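Long-range contacts in FTT_1639c (Francisella tularensis subsp. tularensis, PDB 7KZW), which is of unknown function but is the C-terminal, mostly beta-strand part of a longer protein that probably carries a transmembrane helix: residues 50-55 against 79-84; 46-51 against 109-114. The protein carries 3 engineered substitutions. All coordinates share one frame; numbering follows the deposited sequence. Where two conformers were deposited one is given.

Contact 1: 50-55 against 79-84; sequences VNIYVG and GSFTAY
The backbone O of V50 is gripped twice by the neighbouring strand 79-83. F81 N donates a hydrogen bond to V50 O at 2.9 Å. S80 CA adds a CA-H...O contact to V50 O at 3.1 Å. The shortest polar bond here runs the other way, from V50 N to F81 O at 2.8 Å. Two residues along, I52 and G79 repeat the reciprocal pair. I52 N meets G79 O almost head-on, with an N-H...O angle of 170°. G79 N returns a bond to I52 O, though the donor stands tilted from the carbonyl plane. V50 with F81 and I52 with G79 are thus the antiparallel hydrogen-bonded pairs, and N51 with S80 between them is a non-hydrogen-bonded pair. This is a two-strand ladder within one large mixed sheet. Strand 79-83 lies at the edge of that sheet within the chain, and strand 48-58 is its inner neighbour. The side chains of V50, I52 and F81 share one face. F81 CG sits between the backbone N and the carbonyl carbon (chi1 54°), a torsion that brings one face of the ring over V50 CB. CB of V50 stands 3.9 Å from the F81 ring centroid, in a CH-pi contact offset toward the rim. V50 CG1 touches F81 CZ at 3.6 Å. I52 approaches differently: in the conformer given, I52 CG2 meets F81 CE1 at the ring edge, near the ring plane, also at 3.6 Å. G79 brings no side chain to this face, and in the same conformer I52 CG1 lies near G79 O. Y64 stacks on the F81 ring, and I75 touches both F81 and I52. On the other face N51 and S80 meet lightly, ND2 of N51 lying 3.6 Å from S80 CB.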
ATOM      1  N   VAL A  50       5.532  -8.946   3.853  1.00 11.20           N
ATOM      2  CA  VAL A  50       5.134  -7.656   4.390  1.00 10.78           C
ATOM      3  C   VAL A  50       4.658  -7.817   5.814  1.00 10.87           C
ATOM      4  O   VAL A  50       3.874  -8.699   6.125  1.00 12.16           O
ATOM      5  CB  VAL A  50       4.036  -7.004   3.535  1.00 10.68           C
ATOM      6  CG1 VAL A  50       3.784  -5.561   4.089  1.00 12.45           C
ATOM      7  CG2 VAL A  50       4.421  -6.993   2.067  1.00 11.38           C
ATOM      8  N   ASN A  51       5.143  -6.941   6.692  1.00 11.67           N
ATOM      9  CA  ASN A  51       4.598  -6.821   8.024  1.00 11.18           C
ATOM     10  C   ASN A  51       3.982  -5.432   8.146  1.00 12.14           C
ATOM     11  O   ASN A  51       4.648  -4.429   7.853  1.00 12.63           O
ATOM     12  CB  ASN A  51       5.733  -6.856   9.049  1.00 18.56           C
ATOM     13  CG  ASN A  51       6.155  -8.229   9.396  1.00 26.81           C
ATOM     14  OD1 ASN A  51       7.192  -8.729   8.896  1.00 26.64           O
ATOM     15  ND2 ASN A  51       5.381  -8.845  10.297  1.00 32.46           N
ATOM     16  N   ILE A  52       2.725  -5.345   8.548  1.00 11.11           N
ATOM     17  CA  ILE A  52       2.155  -4.044   8.836  0.52 11.93           C
ATOM     18  C   ILE A  52       1.694  -3.990  10.289  1.00 11.10           C
ATOM     19  O   ILE A  52       1.449  -5.015  10.934  1.00 14.19           O
ATOM     20  CB  ILE A  52       1.005  -3.687   7.919  0.52 12.09           C
ATOM     21  CG1 ILE A  52      -0.228  -4.492   8.313  0.52 11.47           C
ATOM     22  CG2 ILE A  52       1.412  -3.935   6.485  0.52 14.76           C
ATOM     23  CD1 ILE A  52      -1.495  -3.895   7.742  0.52 14.34           C
ATOM     24  N   TYR A  53       1.705  -2.757  10.814  1.00 11.99           N
ATOM     25  CA  TYR A  53       1.367  -2.504  12.209  1.00 12.30           C
ATOM     26  C   TYR A  53       0.358  -1.389  12.155  1.00 13.24           C
ATOM     27  O   TYR A  53       0.562  -0.408  11.428  1.00 12.05           O
ATOM     28  CB  TYR A  53       2.641  -2.066  12.985  1.00 14.20           C
ATOM     29  CG  TYR A  53       3.765  -3.048  12.855  1.00 13.51           C
ATOM     30  CD1 TYR A  53       4.639  -2.975  11.734  1.00 14.38           C
ATOM     31  CD2 TYR A  53       3.904  -4.085  13.746  1.00 13.27           C
ATOM     32  CE1 TYR A  53       5.657  -3.908  11.553  1.00 16.21           C
ATOM     33  CE2 TYR A  53       4.909  -5.044  13.548  1.00 16.84           C
ATOM     34  CZ  TYR A  53       5.767  -4.919  12.448  1.00 16.67           C
ATOM     35  OH  TYR A  53       6.773  -5.880  12.321  1.00 22.42           O
ATOM     36  N   VAL A  54      -0.751  -1.525  12.894  1.00 10.97           N
ATOM     37  CA  VAL A  54      -1.832  -0.554  12.817  1.00 11.55           C
ATOM     38  C   VAL A  54      -2.200  -0.128  14.225  1.00 10.77           C
ATOM     39  O   VAL A  54      -2.344  -0.989  15.126  1.00 12.04           O
ATOM     40  CB  VAL A  54      -3.054  -1.140  12.086  1.00 11.84           C
ATOM     41  CG1 VAL A  54      -4.264  -0.217  12.094  1.00 12.07           C
ATOM     42  CG2 VAL A  54      -2.719  -1.562  10.613  1.00 14.21           C
ATOM     43  N   GLY A  55      -2.328   1.176  14.441  1.00 10.63           N
ATOM     44  CA  GLY A  55      -2.821   1.724  15.696  1.00 10.77           C
ATOM     45  C   GLY A  55      -4.265   2.140  15.515  1.00 10.84           C
ATOM     46  O   GLY A  55      -5.141   1.294  15.277  1.00 10.89           O
ATOM     47  N   GLY A  79      -0.416  -7.308  11.138  1.00 11.85           N
ATOM     48  CA  GLY A  79      -0.299  -8.681  10.680  1.00 12.34           C
ATOM     49  C   GLY A  79       0.727  -8.756   9.574  1.00 11.94           C
ATOM     50  O   GLY A  79       1.277  -7.761   9.129  1.00 15.30           O
ATOM     51  N   SER A  80       0.928  -9.956   9.093  1.00 11.72           N
ATOM     52  CA  SER A  80       1.919 -10.184   8.061  0.68 10.20           C
ATOM     53  C   SER A  80       1.262 -10.903   6.887  1.00 11.11           C
ATOM     54  O   SER A  80       0.280 -11.643   7.037  1.00 12.11           O
ATOM     55  CB  SER A  80       3.116 -11.030   8.554  0.68 12.46           C
ATOM     56  OG  SER A  80       2.741 -12.374   8.838  0.68 12.50           O
ATOM     57  N   PHE A  81       1.807 -10.664   5.713  1.00 10.47           N
ATOM     58  CA  PHE A  81       1.215 -11.264   4.516  1.00 11.34           C
ATOM     59  C   PHE A  81       2.227 -11.271   3.373  1.00  9.93           C
ATOM     60  O   PHE A  81       3.246 -10.568   3.417  1.00 10.16           O
ATOM     61  CB  PHE A  81      -0.090 -10.544   4.074  1.00 10.77           C
ATOM     62  CG  PHE A  81       0.061  -9.034   3.863  1.00  9.72           C
ATOM     63  CD1 PHE A  81      -0.023  -8.156   4.948  1.00 10.21           C
ATOM     64  CD2 PHE A  81       0.303  -8.498   2.603  1.00  9.63           C
ATOM     65  CE1 PHE A  81       0.107  -6.799   4.760  1.00 12.80           C
ATOM     66  CE2 PHE A  81       0.445  -7.134   2.428  1.00 10.89           C
ATOM     67  CZ  PHE A  81       0.345  -6.290   3.475  1.00 12.16           C
ATOM     68  N   THR A  82       1.879 -11.997   2.324  1.00 10.02           N
ATOM     69  CA  THR A  82       2.661 -12.018   1.076  1.00 10.01           C
ATOM     70  C   THR A  82       1.938 -11.223   0.012  1.00 10.20           C
ATOM     71  O   THR A  82       0.730 -11.389  -0.160  1.00 10.43           O
ATOM     72  CB  THR A  82       2.793 -13.436   0.596  1.00 10.42           C
ATOM     73  OG1 THR A  82       3.259 -14.257   1.656  1.00 11.13           O
ATOM     74  CG2 THR A  82       3.799 -13.503  -0.630  1.00 10.84           C
ATOM     75  N   ALA A  83       2.645 -10.352  -0.672  1.00 11.26           N
ATOM     76  CA  ALA A  83       2.062  -9.471  -1.696  1.00 10.36           C
ATOM     77  C   ALA A  83       2.931  -9.425  -2.937  1.00 10.98           C
ATOM     78  O   ALA A  83       4.140  -9.704  -2.885  1.00 11.50           O
ATOM     79  CB  ALA A  83       1.976  -8.040  -1.155  1.00 11.24           C
ATOM     80  N   TYR A  84       2.304  -9.145  -4.067  1.00 10.86           N
ATOM     81  CA  TYR A  84       2.966  -9.072  -5.352  1.00 10.84           C
ATOM     82  C   TYR A  84       2.630  -7.754  -6.002  1.00 10.97           C
ATOM     83  O   TYR A  84       1.567  -7.196  -5.783  1.00 10.89           O
ATOM     84  CB  TYR A  84       2.463 -10.207  -6.252  1.00 11.25           C
ATOM     85  CG  TYR A  84       2.841 -11.561  -5.693  1.00 11.17           C
ATOM     86  CD1 TYR A  84       2.024 -12.216  -4.791  1.00 11.99           C
ATOM     87  CD2 TYR A  84       4.045 -12.141  -6.050  1.00 12.64           C
ATOM     88  CE1 TYR A  84       2.396 -13.461  -4.255  1.00 12.30           C
ATOM     89  CE2 TYR A  84       4.446 -13.356  -5.487  1.00 13.04           C
ATOM     90  CZ  TYR A  84       3.581 -14.003  -4.640  1.00 11.75           C
ATOM     91  OH  TYR A  84       3.938 -15.239  -4.090  1.00 14.87           O
TER

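Contact 2: 46-51 against 109-114; sequences TEFLVN and AYANAI
A111 drives its methyl group into the face of the F48 ring. A111 CB sits over the ring centre, 3.6 Å from the F48 centroid and only 13° off the normal, a close CH-pi contact. A111 CB comes within 3.5 Å of F48 CE2. A109 CB reaches the ring at its edge, near F48 CD2, and also touches V50 CG2. F48 CG lies anti to the carbonyl carbon (chi1 -74°), which sets the ring face against A111 CB and an edge against A109 CB. All four of these residues are buried, and L85 also packs against F48. The other face, with L49 and Y110, is solvent-exposed. Their side chains hardly meet. Instead Y110 turns a ring edge to the backbone O of L49, with Y110 CD2 3.5 Å away. The backbones of these two residues are firmly paired, L49 N to Y110 O and Y110 N to L49 O, each at 2.9 Å. Beyond A111 waters bridge the two segments. One donates to E47 O and to N112 OD1 and accepts from N112 N, and so links E47 to the turn residue N112. A second water accepts from N112 ND2 and lies very close to T46 OG1, so the exact geometry of this bridge is doubtful. T46 OG1 also hydrogen-bonds F38 N. T46 CG2 lies against the N112 amide, 3.6 Å from N112 ND2. The type I' turn from A111 to I114 is closed by reciprocal backbone bonds. It makes a two-residue beta hairpin of strands 102-111 and 114-123, whose first strand pairs antiparallel with strand 48-58 in the same sheet.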
ATOM      1  N   THR A  46       8.166 -11.041  -8.141  1.00 15.44           N
ATOM      2  CA  THR A  46       8.908 -10.997  -6.897  1.00 17.80           C
ATOM      3  C   THR A  46       7.922 -11.049  -5.729  1.00 14.79           C
ATOM      4  O   THR A  46       6.943 -10.284  -5.704  1.00 15.58           O
ATOM      5  CB  THR A  46       9.636  -9.663  -6.833  1.00 17.33           C
ATOM      6  OG1 THR A  46      10.548  -9.579  -7.949  1.00 18.93           O
ATOM      7  CG2 THR A  46      10.427  -9.580  -5.518  1.00 21.96           C
ATOM      8  N   GLU A  47       8.174 -11.921  -4.753  1.00 13.55           N
ATOM      9  CA  GLU A  47       7.393 -11.960  -3.527  1.00 14.32           C
ATOM     10  C   GLU A  47       7.817 -10.810  -2.619  1.00 15.74           C
ATOM     11  O   GLU A  47       9.014 -10.668  -2.301  1.00 17.12           O
ATOM     12  CB  GLU A  47       7.690 -13.252  -2.736  1.00 21.15           C
ATOM     13  CG  GLU A  47       6.628 -14.275  -2.834  1.00 25.09           C
ATOM     14  CD  GLU A  47       6.912 -15.558  -2.055  1.00 20.51           C
ATOM     15  OE1 GLU A  47       7.537 -15.515  -1.020  1.00 23.45           O
ATOM     16  OE2 GLU A  47       6.564 -16.632  -2.624  1.00 29.26           O
ATOM     17  N   PHE A  48       6.857 -10.049  -2.107  1.00 11.39           N
ATOM     18  CA  PHE A  48       7.078  -9.099  -1.023  1.00 11.91           C
ATOM     19  C   PHE A  48       6.523  -9.693   0.266  1.00 12.97           C
ATOM     20  O   PHE A  48       5.355 -10.140   0.290  1.00 14.23           O
ATOM     21  CB  PHE A  48       6.375  -7.767  -1.302  1.00 11.43           C
ATOM     22  CG  PHE A  48       7.075  -6.951  -2.368  1.00 11.00           C
ATOM     23  CD1 PHE A  48       7.063  -7.313  -3.691  1.00 12.33           C
ATOM     24  CD2 PHE A  48       7.700  -5.746  -2.004  1.00 12.17           C
ATOM     25  CE1 PHE A  48       7.683  -6.526  -4.653  1.00 13.31           C
ATOM     26  CE2 PHE A  48       8.349  -4.941  -2.990  1.00 13.23           C
ATOM     27  CZ  PHE A  48       8.338  -5.360  -4.314  1.00 13.77           C
ATOM     28  N   LEU A  49       7.364  -9.846   1.283  1.00 10.65           N
ATOM     29  CA  LEU A  49       6.977 -10.413   2.565  1.00 10.40           C
ATOM     30  C   LEU A  49       6.779  -9.197   3.452  1.00 12.32           C
ATOM     31  O   LEU A  49       7.717  -8.426   3.703  1.00 14.82           O
ATOM     32  CB  LEU A  49       8.059 -11.354   3.061  1.00 10.48           C
ATOM     33  CG  LEU A  49       8.347 -12.456   2.045  1.00 10.98           C
ATOM     34  CD1 LEU A  49       9.535 -13.278   2.607  1.00 14.85           C
ATOM     35  CD2 LEU A  49       7.130 -13.410   1.821  1.00 12.05           C
ATOM     36  N   VAL A  50       5.532  -8.946   3.853  1.00 11.20           N
ATOM     37  CA  VAL A  50       5.134  -7.656   4.390  1.00 10.78           C
ATOM     38  C   VAL A  50       4.658  -7.817   5.814  1.00 10.87           C
ATOM     39  O   VAL A  50       3.874  -8.699   6.125  1.00 12.16           O
ATOM     40  CB  VAL A  50       4.036  -7.004   3.535  1.00 10.68           C
ATOM     41  CG1 VAL A  50       3.784  -5.561   4.089  1.00 12.45           C
ATOM     42  CG2 VAL A  50       4.421  -6.993   2.067  1.00 11.38           C
ATOM     43  N   ASN A  51       5.143  -6.941   6.692  1.00 11.67           N
ATOM     44  CA  ASN A  51       4.598  -6.821   8.024  1.00 11.18           C
ATOM     45  C   ASN A  51       3.982  -5.432   8.146  1.00 12.14           C
ATOM     46  O   ASN A  51       4.648  -4.429   7.853  1.00 12.63           O
ATOM     47  CB  ASN A  51       5.733  -6.856   9.049  1.00 18.56           C
ATOM     48  CG  ASN A  51       6.155  -8.229   9.396  1.00 26.81           C
ATOM     49  OD1 ASN A  51       7.192  -8.729   8.896  1.00 26.64           O
ATOM     50  ND2 ASN A  51       5.381  -8.845  10.297  1.00 32.46           N
ATOM     51  N   ALA A 109       8.204  -3.873   4.201  1.00 13.90           N
ATOM     52  CA  ALA A 109       8.069  -4.854   3.117  1.00 14.22           C
ATOM     53  C   ALA A 109       9.441  -5.302   2.652  1.00 15.18           C
ATOM     54  O   ALA A 109      10.311  -4.469   2.373  1.00 15.75           O
ATOM     55  CB  ALA A 109       7.267  -4.236   1.967  1.00 13.82           C
ATOM     56  N   TYR A 110       9.664  -6.616   2.588  1.00 15.77           N
ATOM     57  CA  TYR A 110      10.957  -7.131   2.158  1.00 16.85           C
ATOM     58  C   TYR A 110      10.816  -7.781   0.794  1.00 17.26           C
ATOM     59  O   TYR A 110       9.981  -8.689   0.619  1.00 17.12           O
ATOM     60  CB  TYR A 110      11.483  -8.200   3.118  1.00 17.50           C
ATOM     61  CG  TYR A 110      11.700  -7.693   4.466  1.00 17.28           C
ATOM     62  CD1 TYR A 110      12.904  -7.117   4.821  1.00 17.86           C
ATOM     63  CD2 TYR A 110      10.675  -7.774   5.397  1.00 19.84           C
ATOM     64  CE1 TYR A 110      13.086  -6.628   6.152  1.00 24.39           C
ATOM     65  CE2 TYR A 110      10.834  -7.323   6.640  1.00 22.22           C
ATOM     66  CZ  TYR A 110      12.017  -6.762   7.017  1.00 20.33           C
ATOM     67  OH  TYR A 110      12.112  -6.338   8.328  1.00 30.22           O
ATOM     68  N   ALA A 111      11.708  -7.442  -0.134  1.00 17.92           N
ATOM     69  CA  ALA A 111      11.727  -8.085  -1.443  1.00 18.52           C
ATOM     70  C   ALA A 111      13.179  -8.238  -1.831  1.00 21.75           C
ATOM     71  O   ALA A 111      13.934  -7.259  -1.754  1.00 22.92           O
ATOM     72  CB  ALA A 111      10.976  -7.226  -2.481  1.00 17.93           C
ATOM     73  N   ASN A 112      13.571  -9.464  -2.208  1.00 22.64           N
ATOM     74  CA  ASN A 112      14.888  -9.732  -2.821  1.00 30.80           C
ATOM     75  C   ASN A 112      16.005  -8.990  -2.116  1.00 36.32           C
ATOM     76  O   ASN A 112      16.729  -8.193  -2.725  1.00 38.40           O
ATOM     77  CB  ASN A 112      14.909  -9.312  -4.278  1.00 33.60           C
ATOM     78  CG  ASN A 112      14.163 -10.230  -5.120  1.00 35.27           C
ATOM     79  OD1 ASN A 112      13.803 -11.345  -4.687  1.00 34.82           O
ATOM     80  ND2 ASN A 112      13.912  -9.806  -6.349  1.00 44.47           N
ATOM     81  N   ALA A 113      16.124  -9.234  -0.823  1.00 29.56           N
ATOM     82  CA  ALA A 113      17.201  -8.672  -0.021  1.00 37.08           C
ATOM     83  C   ALA A 113      17.083  -7.166   0.265  1.00 39.57           C
ATOM     84  O   ALA A 113      18.080  -6.524   0.608  1.00 40.36           O
ATOM     85  CB  ALA A 113      18.585  -9.031  -0.581  1.00 40.64           C
ATOM     86  N   ILE A 114      15.912  -6.546   0.172  1.00 33.23           N
ATOM     87  CA  ILE A 114      15.827  -5.115   0.449  1.00 23.18           C
ATOM     88  C   ILE A 114      14.595  -4.861   1.315  1.00 21.49           C
ATOM     89  O   ILE A 114      13.515  -5.414   1.074  1.00 18.44           O
ATOM     90  CB  ILE A 114      15.750  -4.270  -0.832  1.00 27.37           C
ATOM     91  CG1 ILE A 114      16.868  -4.572  -1.870  1.00 35.19           C
ATOM     92  CG2 ILE A 114      15.748  -2.813  -0.476  1.00 34.41           C
ATOM     93  CD1 ILE A 114      18.292  -4.390  -1.411  1.00 39.23           C
TER
HETATM   94  O   HOH W   1      12.404 -11.291  -7.804  1.00 29.10           O
HETATM   95  O   HOH W   2      11.627 -11.442  -2.932  1.00 33.80           O

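In the fold
Both contacts are antiparallel pairings made by strand 48-58, one on each of its edges. Contact 1 adds strand 79-83, outermost in the sheet within this chain; contact 2 adds strand 102-111, which lies further in. V50 and N51 belong to both. The two also touch directly, through a probable hydrogen bond from F48 N to A83 O. Neither is wholly core or wholly surface. Contact 1 lies nearer the centre of the chain and combines four backbone bonds with aromatic and branched aliphatic packing. Contact 2 lies near the strand ends, has two direct backbone bonds, and passes from alanines on an aromatic ring to waters at the turn.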